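Local structure of 8-demethyl-8-aminoriboflavin-5'-phosphate synthase (Streptomyces davawensis, 5MLD) at residues Q20-G23 against L24-A28; R190-V193 against A194-H198. The protein catalyses replacement of the C-8 methyl group of FMN by an amino group taken from glutamate, a step in the biosynthesis of the antibiotic roseoflavin. All coordinates share one frame; numbering follows the deposited sequence.

Contact 1 of 2, residues Q20-G23 against L24-A28. With 8DP (8-demethyl-8-aminoriboflavin-5'-phosphate), chain I.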
loop_
_atom_site.group_PDB
_atom_site.type_symbol
_atom_site.label_atom_id
_atom_site.label_comp_id
_atom_site.label_asym_id
_atom_site.label_seq_id
_atom_site.Cartn_x
_atom_site.Cartn_y
_atom_site.Cartn_z
ATOM N N GLN A 20 -8.421 15.541 16.573
ATOM C CA GLN A 20 -6.991 15.301 16.792
ATOM C C GLN A 20 -6.160 15.936 15.678
ATOM O O GLN A 20 -5.137 16.584 15.938
ATOM C CB GLN A 20 -6.699 13.787 16.868
ATOM C CG GLN A 20 -7.641 12.935 17.753
ATOM C CD GLN A 20 -7.533 13.251 19.231
ATOM O OE1 GLN A 20 -6.441 13.231 19.809
ATOM N NE2 GLN A 20 -8.676 13.557 19.856
ATOM N N THR A 21 -6.580 15.729 14.427
ATOM C CA THR A 21 -5.829 16.209 13.271
ATOM C C THR A 21 -5.719 17.724 13.279
ATOM O O THR A 21 -4.703 18.280 12.835
ATOM C CB THR A 21 -6.509 15.757 11.975
ATOM O OG1 THR A 21 -6.781 14.358 12.041
ATOM C CG2 THR A 21 -5.607 16.012 10.778
ATOM N N GLN A 22 -6.755 18.400 13.784
ATOM C CA GLN A 22 -6.757 19.858 13.836
ATOM C C GLN A 22 -5.551 20.397 14.596
ATOM O O GLN A 22 -5.104 21.520 14.331
ATOM C CB GLN A 22 -8.066 20.343 14.472
ATOM C CG GLN A 22 -8.241 21.869 14.470
ATOM C CD GLN A 22 -8.398 22.425 13.066
ATOM O OE1 GLN A 22 -8.934 21.760 12.181
ATOM N NE2 GLN A 22 -7.924 23.650 12.855
ATOM N N GLY A 23 -5.014 19.621 15.550
ATOM C CA GLY A 23 -3.812 20.049 16.248
ATOM C C GLY A 23 -2.633 20.273 15.317
ATOM O O GLY A 23 -1.886 21.237 15.475
ATOM N N LEU A 24 -2.457 19.394 14.324
ATOM C CA LEU A 24 -1.389 19.606 13.347
ATOM C C LEU A 24 -1.669 20.832 12.475
ATOM O O LEU A 24 -0.748 21.603 12.160
ATOM C CB LEU A 24 -1.205 18.353 12.479
ATOM C CG LEU A 24 -0.574 17.144 13.173
ATOM C CD1 LEU A 24 -1.654 16.280 13.855
ATOM C CD2 LEU A 24 0.286 16.342 12.210
ATOM N N ILE A 25 -2.927 21.025 12.082
ATOM C CA ILE A 25 -3.327 22.194 11.298
ATOM C C ILE A 25 -3.027 23.471 12.069
ATOM O O ILE A 25 -2.504 24.451 11.511
ATOM C CB ILE A 25 -4.817 22.100 10.923
ATOM C CG1 ILE A 25 -5.108 20.818 10.128
ATOM C CG2 ILE A 25 -5.282 23.353 10.171
ATOM C CD1 ILE A 25 -6.568 20.682 9.708
ATOM N N ASP A 26 -3.330 23.469 13.367
ATOM C CA ASP A 26 -3.099 24.660 14.178
ATOM C C ASP A 26 -1.619 25.035 14.245
ATOM O O ASP A 26 -1.302 26.217 14.426
ATOM C CB ASP A 26 -3.680 24.453 15.580
ATOM C CG ASP A 26 -5.213 24.462 15.584
ATOM O OD1 ASP A 26 -5.827 25.026 14.640
ATOM O OD2 ASP A 26 -5.808 23.919 16.538
ATOM N N LYS A 27 -0.707 24.067 14.118
ATOM C CA LYS A 27 0.718 24.401 14.025
ATOM C C LYS A 27 1.085 24.945 12.645
ATOM O O LYS A 27 1.907 25.872 12.532
ATOM C CB LYS A 27 1.595 23.179 14.307
ATOM C CG LYS A 27 1.407 22.482 15.657
ATOM C CD LYS A 27 2.072 23.255 16.757
ATOM C CE LYS A 27 2.370 22.347 17.946
ATOM N NZ LYS A 27 2.684 23.147 19.132
ATOM N N ALA A 28 0.517 24.358 11.588
ATOM C CA ALA A 28 0.910 24.714 10.226
ATOM C C ALA A 28 0.436 26.113 9.839
ATOM O O ALA A 28 1.119 26.819 9.086
ATOM C CB ALA A 28 0.352 23.693 9.244
HETATM C C4 8DP I . -7.571 7.512 14.108
HETATM C C5 8DP I . -7.572 6.150 14.812
HETATM C C8 8DP I . -11.378 4.843 13.408
HETATM N N3 8DP I . -7.966 3.233 11.658
HETATM C C2 8DP I . -7.811 9.901 15.055
HETATM N N2 8DP I . -12.598 5.368 13.970
HETATM N N1 8DP I . -7.719 5.098 13.720
HETATM C C6 8DP I . -8.946 4.727 13.276
HETATM O O6 8DP I . -9.287 8.194 15.694
HETATM N N4 8DP I . -5.379 4.930 13.564
HETATM C C12 8DP I . -9.067 3.765 12.249
HETATM C C13 8DP I . -6.614 4.566 13.138
HETATM C C14 8DP I . -6.742 3.634 12.098
HETATM C C15 8DP I . -5.567 3.118 11.536
HETATM C C16 8DP I . -4.301 4.419 13.005
HETATM C C1 8DP I . -8.906 10.974 15.040
HETATM C C3 8DP I . -8.513 8.617 14.611
HETATM C C7 8DP I . -10.116 5.252 13.883
HETATM C C9 8DP I . -11.473 3.879 12.363
HETATM O O1 8DP I . -9.202 14.535 13.518
HETATM P P1 8DP I . -9.744 13.254 14.189
HETATM O O2 8DP I . -10.138 13.575 15.674
HETATM O O3 8DP I . -10.934 12.680 13.432
HETATM O O4 8DP I . -8.551 12.166 14.239
HETATM O O5 8DP I . -6.776 10.314 14.234
HETATM O O7 8DP I . -6.839 7.767 13.133
HETATM C C10 8DP I . -12.821 3.423 11.845
HETATM C C11 8DP I . -10.334 3.365 11.798
HETATM O O8 8DP I . -5.617 2.197 10.491
HETATM N N5 8DP I . -4.379 3.527 11.999
HETATM O O9 8DP I . -3.000 4.794 13.423
#

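Contact 2 of 2, residues R190-V193 against A194-H198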
loop_
_atom_site.group_PDB
_atom_site.type_symbol
_atom_site.label_atom_id
_atom_site.label_comp_id
_atom_site.label_asym_id
_atom_site.label_seq_id
_atom_site.Cartn_x
_atom_site.Cartn_y
_atom_site.Cartn_z
ATOM N N ARG A 190 7.302 21.723 10.282
ATOM C CA ARG A 190 8.118 22.863 9.854
ATOM C C ARG A 190 8.819 22.598 8.523
ATOM O O ARG A 190 8.858 23.489 7.659
ATOM C CB ARG A 190 9.129 23.224 10.937
ATOM C CG ARG A 190 8.474 23.866 12.180
ATOM C CD ARG A 190 9.486 24.151 13.310
ATOM N NE ARG A 190 8.869 24.891 14.413
ATOM C CZ ARG A 190 8.721 26.215 14.451
ATOM N NH1 ARG A 190 9.167 26.973 13.449
ATOM N NH2 ARG A 190 8.144 26.790 15.504
ATOM N N PHE A 191 9.378 21.395 8.344
ATOM C CA PHE A 191 9.938 20.996 7.051
ATOM C C PHE A 191 8.901 21.181 5.952
ATOM O O PHE A 191 9.167 21.777 4.899
ATOM C CB PHE A 191 10.369 19.515 7.063
ATOM C CG PHE A 191 11.559 19.176 7.942
ATOM C CD1 PHE A 191 12.241 20.135 8.674
ATOM C CD2 PHE A 191 11.994 17.857 8.008
ATOM C CE1 PHE A 191 13.321 19.782 9.459
ATOM C CE2 PHE A 191 13.078 17.489 8.787
ATOM C CZ PHE A 191 13.746 18.452 9.517
ATOM N N MET A 192 7.707 20.637 6.179
ATOM C CA MET A 192 6.687 20.624 5.145
ATOM C C MET A 192 6.289 22.035 4.749
ATOM O O MET A 192 6.157 22.332 3.558
ATOM C CB MET A 192 5.473 19.834 5.631
ATOM C CG MET A 192 4.401 19.623 4.597
ATOM S SD MET A 192 3.225 20.985 4.485
ATOM C CE MET A 192 2.715 21.200 6.186
ATOM N N VAL A 193 6.078 22.916 5.734
ATOM C CA VAL A 193 5.668 24.285 5.417
ATOM C C VAL A 193 6.774 25.015 4.657
ATOM O O VAL A 193 6.519 25.697 3.653
ATOM C CB VAL A 193 5.286 25.034 6.702
ATOM C CG1 VAL A 193 5.081 26.538 6.404
ATOM C CG2 VAL A 193 4.024 24.421 7.273
ATOM N N ALA A 194 8.011 24.894 5.134
ATOM C CA ALA A 194 9.116 25.581 4.468
ATOM C C ALA A 194 9.258 25.117 3.022
ATOM O O ALA A 194 9.435 25.938 2.109
ATOM C CB ALA A 194 10.416 25.355 5.238
ATOM N N ASN A 195 9.159 23.810 2.789
ATOM C CA ASN A 195 9.434 23.274 1.456
ATOM C C ASN A 195 8.257 23.469 0.498
ATOM O O ASN A 195 8.466 23.830 -0.666
ATOM C CB ASN A 195 9.805 21.786 1.544
ATOM C CG ASN A 195 11.166 21.541 2.162
ATOM O OD1 ASN A 195 11.971 22.459 2.327
ATOM N ND2 ASN A 195 11.442 20.284 2.483
ATOM N N THR A 196 7.007 23.246 0.950
ATOM C CA THR A 196 5.875 23.539 0.066
ATOM C C THR A 196 5.826 25.014 -0.293
ATOM O O THR A 196 5.468 25.368 -1.420
ATOM C CB THR A 196 4.542 23.130 0.691
ATOM O OG1 THR A 196 4.382 23.771 1.970
ATOM C CG2 THR A 196 4.504 21.629 0.868
ATOM N N SER A 197 6.142 25.887 0.661
ATOM C CA SER A 197 6.122 27.324 0.384
ATOM C C SER A 197 7.154 27.699 -0.675
ATOM O O SER A 197 6.857 28.470 -1.599
ATOM C CB SER A 197 6.367 28.111 1.667
ATOM O OG SER A 197 5.324 27.870 2.601
ATOM N N HIS A 198 8.377 27.179 -0.541
ATOM C CA HIS A 198 9.417 27.466 -1.525
ATOM C C HIS A 198 9.012 26.982 -2.912
ATOM O O HIS A 198 9.094 27.724 -3.900
ATOM C CB HIS A 198 10.740 26.821 -1.110
ATOM C CG HIS A 198 11.835 27.044 -2.104
ATOM N ND1 HIS A 198 12.527 28.235 -2.187
ATOM C CD2 HIS A 198 12.328 26.251 -3.086
ATOM C CE1 HIS A 198 13.418 28.156 -3.160
ATOM N NE2 HIS A 198 13.313 26.966 -3.728
#

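Contact 1 of 2, residues Q20-G23 against L24-A28
Residues 20-23 run straight into 24-28 as the first turns of helix 20-34, where Asp26 N is bonded to Gln22 O at 2.8 Å, while the bonds of Leu24 N and Ile25 N to Thr21 O and of Lys27 N to Gly23 O are weak. The same Gln22-Asp26 pair is joined through its side chains. Gln22 has CG anti to the backbone N (chi1 -175°) and bends at the next torsion, which turns the amide forward along the helix, toward its C-terminal end, until NE2 lies 3.1 Å from Asp26 OD1. NE2 comes from above the carboxylate, 44° out of its plane, and amide and carboxylate are steeply inclined to each other. Gln22 OE1, the other end of the amide, accepts from Asn9 ND2 and passes 3.6 Å from Ile25 CD1; with NE2 on a carboxylate and OE1 on an N-H, the two bonds are consistent with one orientation of the amide.

At the N-terminal end the helix receives the phosphate of 8-demethyl-8-aminoriboflavin-5'-phosphate. Gln20 N binds its O2 at 2.8 Å, while Thr21 N and Thr21 OG1 both donate to O1, the hydroxyl at 2.8 Å. The loop after strand 4-9 and the start of the next helix form the phosphate site, as in other flavodoxin-like proteins; Thr11 and Ser19 also bond the ligand, and the helix dipole would favour the anion.

Helix 20-34 belongs to the beta-alpha-beta unit between strands 4-9 and 38-43. Ile25 packs on Ala88 of strand 84-92 and Leu130 of strand 125-132, and Leu24 reaches Ile189 of helix 183-205.

Contact 2 of 2, residues R190-V193 against A194-H198
Met192 and Thr196 meet one turn apart on helix 183-205, the long helix that follows the strands of the flavodoxin-like sheet, and the thioether and the threonine methyl touch where SD comes to 3.9 Å from CG2. The methionine chain leaves with CG anti to its amide nitrogen (chi1 -174°) and then bends twice, which brings the sulfur obliquely across the threonine side chain, equally near its methyl and hydroxyl.

Thr196 OG1 occupies the position between its own N and carbonyl carbon (chi1 56°). From there Thr196 OG1 faces back toward the N-terminal end of the helix and donates to Met192 O at 2.8 Å. The amide of Thr196 bonds the same oxygen, arriving from the opposite face of the carbonyl plane, so this one acceptor is gripped by two donors. OG1 is also hydrogen-bonded to Tyr32 OH of helix 20-34, which ties the buried hydroxyl to the neighbouring helix.

Ser197 repeats the double grip with another rotamer. Its OG stands beside the backbone N, anti to the carbonyl carbon (chi1 -63°), and again the hydroxyl and the amide of one residue take opposite faces of a carbonyl, here Val193 O. Val193 CG1 lies 4.0 Å from Ser197 OG, and both side chains pack on Tyr32.

Asn195 lies along another side of the helix, with CB and CG each 3.4 Å from Phe191 O. Its amide points to the tetramer interface: OD1 bonds Thr210 of the second subunit, ND2 bonds Pro158 O of its own chain and Tyr123 OH of the second subunit, and nearby Arg190 NE makes a salt bridge to Glu222 OE2 of that subunit. Ser197 OG reaches Val193 O at 2.7 Å, tilted from the carbonyl plane.

In the fold
Neither contact closes a loop: each lies within one helix, and they follow in series without nesting or crossing. From the N terminus the chain passes through strand 4-9 and enters helix 20-34, whose beginning holds contact 1 at the flavin phosphate. It then completes the remaining parallel strands before helix 183-205, which carries contact 2. The two helices are neighbours, and the contacts, with centres 15 Å apart, touch where Ala28 O packs against Val193 CG2. Both also reach strand 125-132, contact 1 through Ile25 and contact 2 through Met192, each on Leu130. Packing between the two helices sets the flavin-phosphate end of one against another that faces the second subunit.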